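PDB 4AXH: (R)-specific secondary-alkylsulfatase, which hydrolyses (R)-secondary-alkyl sulfates with strict inversion of configuration, using a zinc-containing active site to release (S)-alcohols and sulfate. Local coordinates for residues Lys170-Val175 with Gly190-Ala195. Numbering follows the deposited sequence.
Sequences KPIVAV and GIIDEA
Ile172, in the segment that runs into strand 172-176, faces Ile192, in the turn that separates helices 188-191 and 194-199, with 7.6 Å between their CA atoms. That spacing lets side chains meet while the two backbones stay apart, and no hydrogen bond joins the segments. Ile172 and Val175 both send their CB atoms toward the turn, whereas Ala174 directs its own away.

The side chains that meet are all apolar, and the contact rests on three isoleucines. In Ile172 the CG2 methyl lies anti to the backbone N, and it meets CG2 of Ile192 methyl to methyl at 3.8 Å. The longer branch of Ile172 extends to Ile191 as well: its CD1 is 4.1 Å from the same Ile192 CG2, which therefore touches both branches of one partner, and 4.3 Å from Ile191 CB. The side chains of Ile172 and Ile192 cross at about a right angle. In Ile192 it is CG1 that sits between the backbone N and the carbonyl carbon (chi1 66°), while CG2, beside the N, is the methyl that makes the contact.

Leu160 of helix 153-164 touches both Ile172 and Ile191, and Ile192 also touches Val262 in a loop. Strand 172-176 runs parallel to its neighbours 144-147 and 203-207 in the sheet. The contact thus exemplifies how, in the alpha-beta/beta-alpha sandwich of the metallo-beta-lactamase superfamily, apolar residues of a sheet strand pack against the connection that follows it, here the one that carries the HxHxDH zinc ligands His179, His181, Asp183 and His184.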
loop_
_atom_site.group_PDB
_atom_site.type_symbol
_atom_site.label_atom_id
_atom_site.label_comp_id
_atom_site.label_asym_id
_atom_site.label_seq_id
_atom_site.Cartn_x
_atom_site.Cartn_y
_atom_site.Cartn_z
ATOM N N LYS A 170 -28.193 -35.616 -7.785
ATOM C CA LYS A 170 -27.652 -36.025 -6.478
ATOM C C LYS A 170 -27.659 -34.819 -5.536
ATOM O O LYS A 170 -27.624 -33.690 -6.031
ATOM C CB LYS A 170 -26.160 -36.479 -6.626
ATOM C CG LYS A 170 -25.852 -37.576 -7.658
ATOM C CD LYS A 170 -24.373 -37.963 -7.649
ATOM C CE LYS A 170 -23.727 -37.915 -9.028
ATOM N NZ LYS A 170 -22.983 -39.174 -9.345
ATOM N N PRO A 171 -27.630 -34.970 -4.182
ATOM C CA PRO A 171 -27.565 -33.755 -3.353
ATOM C C PRO A 171 -26.178 -33.141 -3.404
ATOM O O PRO A 171 -25.332 -33.644 -4.118
ATOM C CB PRO A 171 -27.879 -34.285 -1.938
ATOM C CG PRO A 171 -27.416 -35.695 -1.950
ATOM C CD PRO A 171 -27.675 -36.197 -3.329
ATOM N N ILE A 172 -25.939 -32.116 -2.580
ATOM C CA ILE A 172 -24.670 -31.434 -2.372
ATOM C C ILE A 172 -24.266 -31.778 -0.959
ATOM O O ILE A 172 -24.954 -31.400 -0.007
ATOM C CB ILE A 172 -24.798 -29.910 -2.627
ATOM C CG1 ILE A 172 -25.092 -29.653 -4.130
ATOM C CG2 ILE A 172 -23.552 -29.165 -2.147
ATOM C CD1 ILE A 172 -25.624 -28.270 -4.504
ATOM N N VAL A 173 -23.193 -32.566 -0.826
ATOM C CA VAL A 173 -22.665 -33.004 0.467
ATOM C C VAL A 173 -21.637 -31.981 0.982
ATOM O O VAL A 173 -21.503 -31.759 2.187
ATOM C CB VAL A 173 -22.057 -34.427 0.369
ATOM C CG1 VAL A 173 -21.529 -34.897 1.734
ATOM C CG2 VAL A 173 -23.071 -35.425 -0.176
ATOM N N ALA A 174 -20.881 -31.400 0.071
ATOM C CA ALA A 174 -19.827 -30.491 0.474
ATOM C C ALA A 174 -19.637 -29.346 -0.502
ATOM O O ALA A 174 -19.876 -29.496 -1.710
ATOM C CB ALA A 174 -18.508 -31.263 0.650
ATOM N N VAL A 175 -19.187 -28.208 0.043
ATOM C CA VAL A 175 -18.847 -27.006 -0.704
ATOM C C VAL A 175 -17.505 -26.502 -0.200
ATOM O O VAL A 175 -17.239 -26.611 0.987
ATOM C CB VAL A 175 -19.973 -25.922 -0.676
ATOM C CG1 VAL A 175 -19.477 -24.568 -1.169
ATOM C CG2 VAL A 175 -21.179 -26.367 -1.486
ATOM N N GLY A 190 -28.368 -19.850 -3.183
ATOM C CA GLY A 190 -29.214 -20.184 -4.326
ATOM C C GLY A 190 -29.251 -21.672 -4.572
ATOM O O GLY A 190 -30.173 -22.175 -5.232
ATOM N N ILE A 191 -28.271 -22.397 -4.022
ATOM C CA ILE A 191 -28.182 -23.857 -4.194
ATOM C C ILE A 191 -28.131 -24.670 -2.871
ATOM O O ILE A 191 -28.455 -25.865 -2.880
ATOM C CB ILE A 191 -27.077 -24.260 -5.206
ATOM C CG1 ILE A 191 -25.695 -23.689 -4.759
ATOM C CG2 ILE A 191 -27.486 -23.798 -6.622
ATOM C CD1 ILE A 191 -24.539 -24.138 -5.464
ATOM N N ILE A 192 -27.722 -24.034 -1.757
ATOM C CA ILE A 192 -27.690 -24.692 -0.437
ATOM C C ILE A 192 -28.417 -23.873 0.660
ATOM O O ILE A 192 -28.631 -22.669 0.502
ATOM C CB ILE A 192 -26.261 -25.181 0.038
ATOM C CG1 ILE A 192 -25.318 -24.002 0.278
ATOM C CG2 ILE A 192 -25.642 -26.198 -0.912
ATOM C CD1 ILE A 192 -25.021 -23.760 1.583
ATOM N N ASP A 193 -28.749 -24.538 1.788
ATOM C CA ASP A 193 -29.415 -23.881 2.913
ATOM C C ASP A 193 -28.528 -23.780 4.151
ATOM O O ASP A 193 -27.948 -24.793 4.509
ATOM C CB ASP A 193 -30.726 -24.599 3.224
ATOM C CG ASP A 193 -31.662 -24.657 2.037
ATOM O OD1 ASP A 193 -31.932 -23.572 1.429
ATOM O OD2 ASP A 193 -32.131 -25.776 1.709
ATOM N N GLU A 194 -28.419 -22.576 4.807
ATOM C CA GLU A 194 -27.566 -22.443 5.995
ATOM C C GLU A 194 -28.004 -23.394 7.091
ATOM O O GLU A 194 -27.134 -23.901 7.815
ATOM C CB GLU A 194 -27.323 -20.988 6.480
ATOM C CG GLU A 194 -26.350 -20.846 7.658
ATOM C CD GLU A 194 -24.928 -20.339 7.440
ATOM O OE1 GLU A 194 -24.790 -19.135 7.119
ATOM O OE2 GLU A 194 -23.957 -21.094 7.714
ATOM N N ALA A 195 -29.306 -23.725 7.172
ATOM C CA ALA A 195 -29.805 -24.705 8.139
ATOM C C ALA A 195 -29.030 -26.031 8.012
ATOM O O ALA A 195 -28.619 -26.568 9.032
ATOM C CB ALA A 195 -31.296 -24.951 7.920
#